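Local coordinates for putative histidinol-phosphate aminotransferase (Erwinia carotovora atroseptica, PDB 3LY1), which probably acts as a pyridoxal-phosphate-dependent aminotransferase, moving amino groups between substrates in the manner of the histidinol-phosphate aminotransferase subfamily, at residues 198-209 against 224-235. Numbering follows the deposited sequence. Where two conformers were deposited one is given.
Sequences ITQGAENIILLK and YAVAHPTVIALM. With EDO (1,2-ethanediol), chain H.
The imidazole of His228 is sandwiched: Glu203 CG makes a CH-pi contact over one face, 4.0 Å from the ring centroid, while Pro229 CD covers the opposite face. With Glu203 extended beyond CG, its carboxylate stacks on the ring, the planes 19° apart, and a water links Glu203 OE1 to Thr230 OG1. Histidine suits this N-cap position because His228 ND1 accepts from Thr230 N (3.2 Å) and also pairs with Thr230 OG1, capping the first turn of helix 229-235; in His228 CG lies anti to the backbone N (chi1 -173°), carrying the ring to Glu203.

Near Ala227 another water donates to Ala202 O and Ile205 O and accepts from His228 N, tying the segments together. Beyond it the antiparallel ladder closes, with Leu207 and Val226 exchanging two bonds (Leu207 N to Val226 O, 3.0 Å) and Lys209 and Tyr224 two more. Lys209 CB lies over one face of the Tyr224 ring, toward its rim, 3.7 Å from Tyr224 CZ, a CH-pi contact; the lysine bends at chi3 and chi4, and NZ salt-bridges Glu184, while Tyr224 OH bonds to His64 and ethanediol.

Branched Ile206 fills the angle between strand and helix: CG1 presses tightly on Val231 CG1 (3.5 Å), and CG2 meets SE of Met235, a selenomethionine, at 3.7 Å. Leu208 CD2 comes within 3.6 Å of Ala225 CB, the small alanine suiting this close non-hydrogen-bonded pair on the sheet face covered by helix 76-88. Strand 223-226 runs against both neighbours, the one antiparallel strand of the seven-stranded sheet, as in the large domain of fold-type I pyridoxal-phosphate enzymes.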
loop_
_atom_site.group_PDB
_atom_site.type_symbol
_atom_site.label_atom_id
_atom_site.label_comp_id
_atom_site.label_asym_id
_atom_site.label_seq_id
_atom_site.Cartn_x
_atom_site.Cartn_y
_atom_site.Cartn_z
ATOM N N ILE A 198 -18.087 18.503 0.734
ATOM C CA ILE A 198 -17.003 18.469 -0.271
ATOM C C ILE A 198 -17.581 18.635 -1.693
ATOM O O ILE A 198 -17.070 19.398 -2.533
ATOM C CB ILE A 198 -16.183 17.166 -0.155
ATOM C CG1 ILE A 198 -15.515 17.078 1.230
ATOM C CG2 ILE A 198 -15.145 17.052 -1.328
ATOM C CD1 ILE A 198 -15.037 15.647 1.628
ATOM N N THR A 199 -18.658 17.915 -1.964
ATOM C CA THR A 199 -19.431 18.121 -3.191
ATOM C C THR A 199 -19.790 19.605 -3.403
ATOM O O THR A 199 -19.751 20.078 -4.515
ATOM C CB THR A 199 -20.704 17.305 -3.136
ATOM O OG1 THR A 199 -20.337 15.933 -3.081
ATOM C CG2 THR A 199 -21.649 17.584 -4.321
ATOM N N GLN A 200 -20.091 20.315 -2.318
ATOM C CA GLN A 200 -20.486 21.722 -2.373
ATOM C C GLN A 200 -19.287 22.675 -2.405
ATOM O O GLN A 200 -19.475 23.893 -2.461
ATOM C CB GLN A 200 -21.447 22.041 -1.206
ATOM C CG GLN A 200 -22.772 21.278 -1.354
ATOM C CD GLN A 200 -23.615 21.196 -0.079
ATOM O OE1 GLN A 200 -24.392 20.237 0.110
ATOM N NE2 GLN A 200 -23.493 22.195 0.781
ATOM N N GLY A 201 -18.070 22.116 -2.395
ATOM C CA GLY A 201 -16.836 22.875 -2.662
ATOM C C GLY A 201 -15.890 23.158 -1.496
ATOM O O GLY A 201 -14.916 23.914 -1.682
ATOM N N ALA A 202 -16.119 22.556 -0.316
ATOM C CA ALA A 202 -15.190 22.759 0.812
ATOM C C ALA A 202 -13.727 22.379 0.442
ATOM O O ALA A 202 -13.456 21.324 -0.165
ATOM C CB ALA A 202 -15.660 21.944 2.067
ATOM N N GLU A 203 -12.795 23.254 0.826
ATOM C CA GLU A 203 -11.372 23.067 0.634
ATOM C C GLU A 203 -10.621 22.742 1.934
ATOM O O GLU A 203 -9.407 22.604 1.917
ATOM C CB GLU A 203 -10.798 24.333 -0.011
ATOM C CG GLU A 203 -11.546 24.667 -1.331
ATOM C CD GLU A 203 -11.005 25.862 -2.104
ATOM O OE1 GLU A 203 -9.805 26.179 -1.989
ATOM O OE2 GLU A 203 -11.810 26.472 -2.841
ATOM N N ASN A 204 -11.354 22.605 3.050
ATOM C CA ASN A 204 -10.757 22.343 4.349
ATOM C C ASN A 204 -11.193 21.005 4.957
ATOM O O ASN A 204 -11.133 20.828 6.183
ATOM C CB ASN A 204 -11.047 23.510 5.298
ATOM C CG ASN A 204 -12.529 23.642 5.696
ATOM O OD1 ASN A 204 -13.415 23.127 5.040
ATOM N ND2 ASN A 204 -12.784 24.399 6.760
ATOM N N ILE A 205 -11.625 20.066 4.116
ATOM C CA ILE A 205 -12.054 18.757 4.593
ATOM C C ILE A 205 -11.426 17.632 3.782
ATOM O O ILE A 205 -11.513 17.643 2.557
ATOM C CB ILE A 205 -13.586 18.523 4.458
ATOM C CG1 ILE A 205 -14.399 19.695 4.983
ATOM C CG2 ILE A 205 -13.958 17.180 5.125
ATOM C CD1 ILE A 205 -15.943 19.585 4.738
ATOM N N ILE A 206 -10.840 16.655 4.484
ATOM C CA ILE A 206 -10.454 15.334 3.945
ATOM C C ILE A 206 -11.387 14.289 4.611
ATOM O O ILE A 206 -11.421 14.135 5.839
ATOM C CB ILE A 206 -8.915 15.032 4.239
ATOM C CG1 ILE A 206 -8.010 16.076 3.574
ATOM C CG2 ILE A 206 -8.506 13.594 3.855
ATOM C CD1 ILE A 206 -6.537 16.221 4.237
ATOM N N LEU A 207 -12.179 13.623 3.791
ATOM C CA LEU A 207 -12.972 12.482 4.203
ATOM C C LEU A 207 -12.200 11.232 3.882
ATOM O O LEU A 207 -11.735 11.040 2.746
ATOM C CB LEU A 207 -14.287 12.456 3.457
ATOM C CG LEU A 207 -15.197 11.242 3.577
ATOM C CD1 LEU A 207 -15.554 10.967 5.051
ATOM C CD2 LEU A 207 -16.433 11.481 2.742
ATOM N N LEU A 208 -12.081 10.368 4.863
ATOM C CA LEU A 208 -11.425 9.079 4.676
ATOM C C LEU A 208 -12.451 7.985 4.838
ATOM O O LEU A 208 -13.259 7.994 5.812
ATOM C CB LEU A 208 -10.317 8.894 5.683
ATOM C CG LEU A 208 -9.135 9.857 5.605
ATOM C CD1 LEU A 208 -8.233 9.569 6.733
ATOM C CD2 LEU A 208 -8.393 9.825 4.207
ATOM N N LYS A 209 -12.396 7.052 3.888
ATOM C CA LYS A 209 -13.265 5.892 3.896
ATOM C C LYS A 209 -12.482 4.639 3.525
ATOM O O LYS A 209 -11.349 4.707 3.034
ATOM C CB LYS A 209 -14.502 6.112 2.993
ATOM C CG LYS A 209 -15.578 7.029 3.675
ATOM C CD LYS A 209 -16.872 7.184 2.879
ATOM C CE LYS A 209 -17.677 5.873 2.870
ATOM N NZ LYS A 209 -18.358 5.588 4.188
ATOM N N TYR A 224 -9.875 5.003 0.488
ATOM C CA TYR A 224 -9.781 6.199 -0.333
ATOM C C TYR A 224 -9.999 7.474 0.494
ATOM O O TYR A 224 -10.498 7.419 1.643
ATOM C CB TYR A 224 -10.732 6.151 -1.545
ATOM C CG TYR A 224 -12.200 6.059 -1.222
ATOM C CD1 TYR A 224 -12.779 4.856 -0.865
ATOM C CD2 TYR A 224 -13.017 7.184 -1.276
ATOM C CE1 TYR A 224 -14.131 4.756 -0.590
ATOM C CE2 TYR A 224 -14.372 7.101 -0.966
ATOM C CZ TYR A 224 -14.933 5.888 -0.645
ATOM O OH TYR A 224 -16.276 5.826 -0.354
ATOM N N ALA A 225 -9.533 8.586 -0.072
ATOM C CA ALA A 225 -9.828 9.937 0.420
ATOM C C ALA A 225 -10.742 10.668 -0.586
ATOM O O ALA A 225 -10.662 10.459 -1.819
ATOM C CB ALA A 225 -8.554 10.721 0.690
ATOM N N VAL A 226 -11.613 11.513 -0.055
ATOM C CA VAL A 226 -12.426 12.442 -0.832
ATOM C C VAL A 226 -12.102 13.863 -0.377
ATOM O O VAL A 226 -12.062 14.154 0.841
ATOM C CB VAL A 226 -13.923 12.142 -0.702
ATOM C CG1 VAL A 226 -14.716 12.938 -1.777
ATOM C CG2 VAL A 226 -14.198 10.608 -0.758
ATOM N N ALA A 227 -11.763 14.747 -1.319
ATOM C CA ALA A 227 -11.457 16.127 -0.955
ATOM C C ALA A 227 -11.489 17.017 -2.190
ATOM O O ALA A 227 -11.640 16.529 -3.307
ATOM C CB ALA A 227 -10.091 16.200 -0.274
ATOM N N HIS A 228 -11.296 18.323 -2.002
ATOM C CA HIS A 228 -11.161 19.224 -3.148
ATOM C C HIS A 228 -9.953 18.728 -3.962
ATOM O O HIS A 228 -9.017 18.188 -3.387
ATOM C CB HIS A 228 -10.947 20.662 -2.662
ATOM C CG HIS A 228 -10.967 21.694 -3.757
ATOM N ND1 HIS A 228 -9.816 22.185 -4.343
ATOM C CD2 HIS A 228 -11.995 22.377 -4.311
ATOM C CE1 HIS A 228 -10.144 23.094 -5.248
ATOM N NE2 HIS A 228 -11.462 23.223 -5.255
ATOM N N PRO A 229 -9.961 18.908 -5.293
ATOM C CA PRO A 229 -8.798 18.428 -6.033
ATOM C C PRO A 229 -7.444 18.973 -5.613
ATOM O O PRO A 229 -6.486 18.245 -5.732
ATOM C CB PRO A 229 -9.102 18.841 -7.462
ATOM C CG PRO A 229 -10.546 18.757 -7.541
ATOM C CD PRO A 229 -11.039 19.333 -6.210
ATOM N N THR A 230 -7.362 20.215 -5.130
ATOM C CA THR A 230 -6.098 20.785 -4.694
ATOM C C THR A 230 -5.528 19.987 -3.494
ATOM O O THR A 230 -4.320 19.760 -3.404
ATOM C CB THR A 230 -6.219 22.301 -4.387
ATOM O OG1 THR A 230 -7.193 22.508 -3.344
ATOM C CG2 THR A 230 -6.632 23.064 -5.656
ATOM N N VAL A 231 -6.409 19.512 -2.625
ATOM C CA VAL A 231 -6.027 18.756 -1.432
ATOM C C VAL A 231 -5.640 17.325 -1.806
ATOM O O VAL A 231 -4.651 16.790 -1.312
ATOM C CB VAL A 231 -7.186 18.750 -0.422
ATOM C CG1 VAL A 231 -6.902 17.830 0.786
ATOM C CG2 VAL A 231 -7.517 20.241 0.002
ATOM N N ILE A 232 -6.422 16.689 -2.669
ATOM C CA ILE A 232 -6.049 15.380 -3.171
ATOM C C ILE A 232 -4.661 15.410 -3.873
ATOM O O ILE A 232 -3.843 14.508 -3.679
ATOM C CB ILE A 232 -7.103 14.849 -4.145
ATOM C CG1 ILE A 232 -8.421 14.560 -3.419
ATOM C CG2 ILE A 232 -6.565 13.634 -4.910
ATOM C CD1 ILE A 232 -8.335 13.471 -2.321
ATOM N N ALA A 233 -4.400 16.450 -4.665
ATOM C CA ALA A 233 -3.130 16.573 -5.362
ATOM C C ALA A 233 -1.988 16.607 -4.347
ATOM O O ALA A 233 -0.961 15.957 -4.561
ATOM C CB ALA A 233 -3.118 17.802 -6.277
ATOM N N LEU A 234 -2.164 17.318 -3.231
ATOM C CA LEU A 234 -1.106 17.383 -2.209
ATOM C C LEU A 234 -0.920 16.035 -1.511
ATOM O O LEU A 234 0.219 15.587 -1.315
ATOM C CB LEU A 234 -1.351 18.499 -1.171
ATOM C CG LEU A 234 -1.146 19.957 -1.599
ATOM C CD1 LEU A 234 -1.524 20.866 -0.441
ATOM C CD2 LEU A 234 0.276 20.239 -2.057
HETATM N N MSE A 235 -2.019 15.365 -1.157
HETATM C CA MSE A 235 -1.963 14.047 -0.494
HETATM C C MSE A 235 -1.289 13.011 -1.361
HETATM O O MSE A 235 -0.577 12.151 -0.856
HETATM C CB MSE A 235 -3.350 13.555 -0.127
HETATM C CG MSE A 235 -3.938 14.297 0.994
HETATM SE SE MSE A 235 -5.756 13.626 1.358
HETATM C CE MSE A 235 -5.425 11.789 1.758
HETATM C C1 EDO H . -17.150 2.707 -0.272
HETATM O O1 EDO H . -17.374 3.538 0.861
HETATM C C2 EDO H . -18.190 3.047 -1.327
HETATM O O2 EDO H . -19.384 2.346 -1.000
HETATM O O HOH W 1 -11.441 19.596 0.676
HETATM O O HOH W 2 -7.436 24.622 -1.702
#